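Local atomic coordinates of UL144 (Macacine herpesvirus 1, PDB entry 6NYP), a protein that probably binds the lymphocyte receptor BTLA, as a viral member of the TNF receptor superfamily related to the cellular protein HVEM. Residues 56-59 against 60-63; 38-41 against 42-45. All blocks are in the same frame, centred on the assembly; numbering follows the deposited sequence.

From the N terminus, the chain leaves strand 34-38 and turns at once into contact 2, where 38-41 meets 42-45. This turn closes the short loop between strands 34-38 and 43-45. Strand 43-45 then pairs antiparallel with 51-53. Only afterwards does the chain reach contact 1, where 56-59 bends back on 60-63 and leads into strand 62-65, the partner of 74-76. The two contacts lie in series and neither nest nor cross. The centres of contacts 1 and 2 are about 20 Å apart. The nearest atoms of contacts 1 and 2 are about 7 Å apart. Both lie in one TNF-receptor cysteine-rich region. In each, a cysteine ahead of the turn forms a disulfide: Cys39 with Cys51, Cys57 with Cys75.

Contact 1. Residues 56-59 against 60-63; sequences ECQD and TEVT
Glu61 OE2 accepts a hydrogen bond from the backbone N of Gln58 at 3.2 Å. The bond is moderately bent, with an N-H...O angle of 145°. OE2 takes it on the anti lone pair, the one facing away from OE1. Glu61 CG lies beside its own backbone N and anti to the carbonyl carbon (chi1 -78°). From there the extended side chain carries the carboxylate back to the N-H of Gln58. Glu61 OE2 is also 3.6 Å from Cys57 CA.

The Gln58 side chain crosses that of Glu61 at a slant. Gln58 CG is 3.4 Å from Glu61 OE2. The amide and carboxylate planes are inclined by 36°. Gln58 OE1 approaches Glu61 OE2 at 3.4 Å; both are acceptors, and no hydrogen bond joins them. Gln58 also runs alongside Thr60, and the two side chains point the same way. The methyl CG2 of Thr60 lies 3.4 Å from Gln58 CG and also borders the amide.

Gln58 to Glu61 form a type I beta turn at the protein surface. It leads into strand 62-65, which pairs antiparallel with strand 74-76 in the cysteine-rich region. Val62 makes backbone hydrogen bonds with Ala76 in that pairing. Ahead of the turn, Cys57 is bound to Cys75 by a disulfide. That bond is consistent with the fourth-to-sixth cysteine link of a TNF-receptor cysteine-rich domain.

Beyond the turn, the methyl of Thr63 meets the sulfur of Cys57 in this disulfide, with Thr63 CG2 3.6 Å from Cys57 SG. Thr63 CG2 is also 3.8 Å from Cys57 CB. Thr63 also touches the N-acetylglucosamine of a glycan attached to the protein.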
ATOM      1  N   GLU F  56      -2.564  13.618 -27.011  1.00110.86           N
ATOM      2  CA  GLU F  56      -3.495  14.746 -27.286  1.00117.76           C
ATOM      3  C   GLU F  56      -4.328  14.424 -28.533  1.00120.98           C
ATOM      4  O   GLU F  56      -3.723  14.219 -29.608  1.00123.14           O
ATOM      5  CB  GLU F  56      -2.708  16.045 -27.483  1.00119.29           C
ATOM      6  CG  GLU F  56      -1.686  16.352 -26.394  1.00121.07           C
ATOM      7  CD  GLU F  56      -1.933  17.588 -25.543  1.00122.65           C
ATOM      8  OE1 GLU F  56      -1.029  17.945 -24.770  1.00115.30           O
ATOM      9  OE2 GLU F  56      -3.021  18.190 -25.655  1.00132.27           O
ATOM     10  N   CYS F  57      -5.660  14.390 -28.407  1.00123.59           N
ATOM     11  CA  CYS F  57      -6.609  14.293 -29.553  1.00127.56           C
ATOM     12  C   CYS F  57      -6.526  15.597 -30.365  1.00130.08           C
ATOM     13  O   CYS F  57      -6.825  16.665 -29.795  1.00132.02           O
ATOM     14  CB  CYS F  57      -8.052  14.058 -29.108  1.00124.37           C
ATOM     15  SG  CYS F  57      -8.317  12.635 -28.017  1.00115.44           S
ATOM     16  N   GLN F  58      -6.118  15.510 -31.634  1.00127.24           N
ATOM     17  CA  GLN F  58      -5.842  16.671 -32.520  1.00128.47           C
ATOM     18  C   GLN F  58      -7.149  17.406 -32.856  1.00129.26           C
ATOM     19  O   GLN F  58      -8.221  16.933 -32.423  1.00122.54           O
ATOM     20  CB  GLN F  58      -5.122  16.176 -33.770  1.00129.31           C
ATOM     21  CG  GLN F  58      -5.960  15.234 -34.626  1.00126.60           C
ATOM     22  CD  GLN F  58      -5.143  14.127 -35.247  1.00127.33           C
ATOM     23  OE1 GLN F  58      -4.304  13.508 -34.596  1.00122.20           O
ATOM     24  NE2 GLN F  58      -5.392  13.860 -36.519  1.00126.26           N
ATOM     25  N   ASP F  59      -7.049  18.510 -33.601  1.00134.02           N
ATOM     26  CA  ASP F  59      -8.180  19.392 -34.009  1.00133.48           C
ATOM     27  C   ASP F  59      -9.213  18.609 -34.836  1.00131.18           C
ATOM     28  O   ASP F  59     -10.409  18.949 -34.722  1.00121.30           O
ATOM     29  CB  ASP F  59      -7.685  20.643 -34.744  1.00133.53           C
ATOM     30  CG  ASP F  59      -6.603  20.399 -35.787  1.00135.07           C
ATOM     31  OD1 ASP F  59      -6.288  19.217 -36.044  1.00132.48           O
ATOM     32  OD2 ASP F  59      -6.076  21.390 -36.317  1.00134.29           O
ATOM     33  N   THR F  60      -8.786  17.611 -35.626  1.00127.86           N
ATOM     34  CA  THR F  60      -9.668  16.760 -36.484  1.00128.46           C
ATOM     35  C   THR F  60     -10.180  15.539 -35.696  1.00131.46           C
ATOM     36  O   THR F  60     -10.406  14.477 -36.318  1.00121.89           O
ATOM     37  CB  THR F  60      -8.957  16.351 -37.782  1.00128.03           C
ATOM     38  OG1 THR F  60      -9.876  15.615 -38.590  1.00130.25           O
ATOM     39  CG2 THR F  60      -7.715  15.515 -37.564  1.00125.74           C
ATOM     40  N   GLU F  61     -10.396  15.696 -34.385  1.00136.20           N
ATOM     41  CA  GLU F  61     -10.833  14.624 -33.444  1.00129.70           C
ATOM     42  C   GLU F  61     -11.549  15.263 -32.242  1.00128.51           C
ATOM     43  O   GLU F  61     -11.353  16.480 -31.998  1.00127.34           O
ATOM     44  CB  GLU F  61      -9.630  13.804 -32.961  1.00127.49           C
ATOM     45  CG  GLU F  61      -9.127  12.773 -33.959  1.00125.90           C
ATOM     46  CD  GLU F  61      -7.863  12.041 -33.533  1.00128.21           C
ATOM     47  OE1 GLU F  61      -7.668  10.893 -33.984  1.00124.25           O
ATOM     48  OE2 GLU F  61      -7.071  12.619 -32.755  1.00129.05           O
ATOM     49  N   VAL F  62     -12.349  14.469 -31.521  1.00122.75           N
ATOM     50  CA  VAL F  62     -12.979  14.846 -30.219  1.00118.81           C
ATOM     51  C   VAL F  62     -12.498  13.852 -29.156  1.00111.43           C
ATOM     52  O   VAL F  62     -12.300  12.671 -29.507  1.00103.82           O
ATOM     53  CB  VAL F  62     -14.517  14.870 -30.308  1.00122.24           C
ATOM     54  CG1 VAL F  62     -15.154  15.291 -28.992  1.00121.09           C
ATOM     55  CG2 VAL F  62     -15.016  15.751 -31.444  1.00126.06           C
ATOM     56  N   THR F  63     -12.303  14.318 -27.917  1.00107.49           N
ATOM     57  CA  THR F  63     -11.943  13.472 -26.745  1.00103.25           C
ATOM     58  C   THR F  63     -13.211  12.757 -26.252  1.00100.11           C
ATOM     59  O   THR F  63     -14.153  13.448 -25.805  1.00 93.52           O
ATOM     60  CB  THR F  63     -11.294  14.290 -25.620  1.00 96.89           C
ATOM     61  OG1 THR F  63     -12.298  15.161 -25.105  1.00 98.05           O
ATOM     62  CG2 THR F  63     -10.096  15.103 -26.061  1.00 94.32           C
TER

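Contact 2. Residues 38-41 against 42-45; sequences LCPS and GTYV
Pro40 to Thr43 form a type II beta turn, with Gly42 at positive phi (92°) and a weak hydrogen bond from Thr43 N to Pro40 O at 3.2 Å. The hydroxyl of Thr43 donates a second hydrogen bond to the same carbonyl, OG1 to Pro40 O, in the carbonyl plane. The modelled separation is shorter than a normal hydrogen bond, and its exact geometry is doubtful. OG1 sits between the backbone N and the carbonyl carbon of Thr43 (chi1 77°), which turns it back towards Pro40. Both the N-H and the hydroxyl of Thr43 point at this one oxygen, the N-H only weakly.

The Pro40 ring crosses the Thr43 side chain. Pro40 CG lies 3.9 Å from Thr43 CG2, and Pro40 CD is 3.4 Å from Thr43 OG1. Cys39 CB also reaches Thr43 OG1, at 3.4 Å. Cys39 SG packs on one methyl of Val45, 3.6 Å from Val45 CG2.

The turn joins strand 34-38 to strand 43-45. Strand 43-45 pairs antiparallel with 51-53 through backbone hydrogen bonds between Tyr44 and Thr52. The Cys39-Cys51 disulfide ties the residue just ahead of the turn to strand 51-53, and Pro40 and Thr43 both rest on Cys51.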
ATOM      1  N   LEU F  38       4.648   8.448  -7.428  1.00 71.88           N
ATOM      2  CA  LEU F  38       3.599   9.234  -8.129  1.00 76.06           C
ATOM      3  C   LEU F  38       4.006   9.479  -9.585  1.00 77.37           C
ATOM      4  O   LEU F  38       5.029  10.132  -9.803  1.00 79.68           O
ATOM      5  CB  LEU F  38       3.422  10.552  -7.365  1.00 76.71           C
ATOM      6  CG  LEU F  38       2.174  11.377  -7.680  1.00 75.81           C
ATOM      7  CD1 LEU F  38       0.895  10.573  -7.479  1.00 71.07           C
ATOM      8  CD2 LEU F  38       2.155  12.637  -6.822  1.00 71.95           C
ATOM      9  N   CYS F  39       3.222   8.975 -10.540  1.00 82.90           N
ATOM     10  CA  CYS F  39       3.256   9.424 -11.960  1.00 89.93           C
ATOM     11  C   CYS F  39       2.869  10.900 -12.001  1.00 94.49           C
ATOM     12  O   CYS F  39       1.815  11.262 -11.490  1.00 96.94           O
ATOM     13  CB  CYS F  39       2.319   8.611 -12.848  1.00 89.84           C
ATOM     14  SG  CYS F  39       3.009   7.041 -13.432  1.00 92.71           S
ATOM     15  N   PRO F  40       3.700  11.798 -12.579  1.00100.14           N
ATOM     16  CA  PRO F  40       3.405  13.235 -12.561  1.00102.52           C
ATOM     17  C   PRO F  40       2.222  13.603 -13.474  1.00 98.69           C
ATOM     18  O   PRO F  40       1.913  12.838 -14.383  1.00 96.06           O
ATOM     19  CB  PRO F  40       4.709  13.880 -13.051  1.00105.83           C
ATOM     20  CG  PRO F  40       5.347  12.811 -13.913  1.00106.78           C
ATOM     21  CD  PRO F  40       4.945  11.485 -13.298  1.00101.93           C
ATOM     22  N   SER F  41       1.597  14.758 -13.224  1.00 94.60           N
ATOM     23  CA  SER F  41       0.422  15.265 -13.984  1.00 95.27           C
ATOM     24  C   SER F  41       0.747  15.302 -15.483  1.00 89.40           C
ATOM     25  O   SER F  41       1.852  15.756 -15.837  1.00 86.37           O
ATOM     26  CB  SER F  41      -0.023  16.613 -13.489  1.00 97.19           C
ATOM     27  OG  SER F  41      -1.284  16.938 -14.054  1.00101.40           O
ATOM     28  N   GLY F  42      -0.177  14.815 -16.318  1.00 87.16           N
ATOM     29  CA  GLY F  42      -0.028  14.723 -17.783  1.00 89.43           C
ATOM     30  C   GLY F  42       0.550  13.385 -18.218  1.00 93.28           C
ATOM     31  O   GLY F  42       0.888  13.249 -19.423  1.00 93.68           O
ATOM     32  N   THR F  43       0.690  12.442 -17.278  1.00 96.37           N
ATOM     33  CA  THR F  43       1.166  11.052 -17.514  1.00 91.29           C
ATOM     34  C   THR F  43       0.160  10.073 -16.902  1.00 85.90           C
ATOM     35  O   THR F  43      -0.600  10.484 -16.005  1.00 87.14           O
ATOM     36  CB  THR F  43       2.571  10.826 -16.940  1.00 93.89           C
ATOM     37  OG1 THR F  43       2.481  10.657 -15.519  1.00 92.69           O
ATOM     38  CG2 THR F  43       3.522  11.951 -17.287  1.00 95.69           C
ATOM     39  N   TYR F  44       0.159   8.830 -17.385  1.00 82.64           N
ATOM     40  CA  TYR F  44      -0.677   7.725 -16.853  1.00 78.65           C
ATOM     41  C   TYR F  44       0.206   6.492 -16.634  1.00 79.08           C
ATOM     42  O   TYR F  44       1.169   6.277 -17.392  1.00 79.28           O
ATOM     43  CB  TYR F  44      -1.853   7.441 -17.791  1.00 78.25           C
ATOM     44  CG  TYR F  44      -1.489   6.774 -19.096  1.00 79.86           C
ATOM     45  CD1 TYR F  44      -1.162   7.518 -20.221  1.00 78.12           C
ATOM     46  CD2 TYR F  44      -1.488   5.391 -19.211  1.00 78.86           C
ATOM     47  CE1 TYR F  44      -0.828   6.905 -21.420  1.00 77.67           C
ATOM     48  CE2 TYR F  44      -1.154   4.763 -20.401  1.00 81.70           C
ATOM     49  CZ  TYR F  44      -0.810   5.522 -21.507  1.00 81.47           C
ATOM     50  OH  TYR F  44      -0.493   4.909 -22.687  1.00 78.12           O
ATOM     51  N   VAL F  45      -0.133   5.708 -15.612  1.00 79.28           N
ATOM     52  CA  VAL F  45       0.540   4.421 -15.275  1.00 77.70           C
ATOM     53  C   VAL F  45       0.262   3.448 -16.425  1.00 77.73           C
ATOM     54  O   VAL F  45      -0.899   3.045 -16.594  1.00 74.77           O
ATOM     55  CB  VAL F  45       0.067   3.861 -13.920  1.00 79.30           C
ATOM     56  CG1 VAL F  45       0.734   2.530 -13.607  1.00 83.34           C
ATOM     57  CG2 VAL F  45       0.292   4.846 -12.786  1.00 76.04           C
TER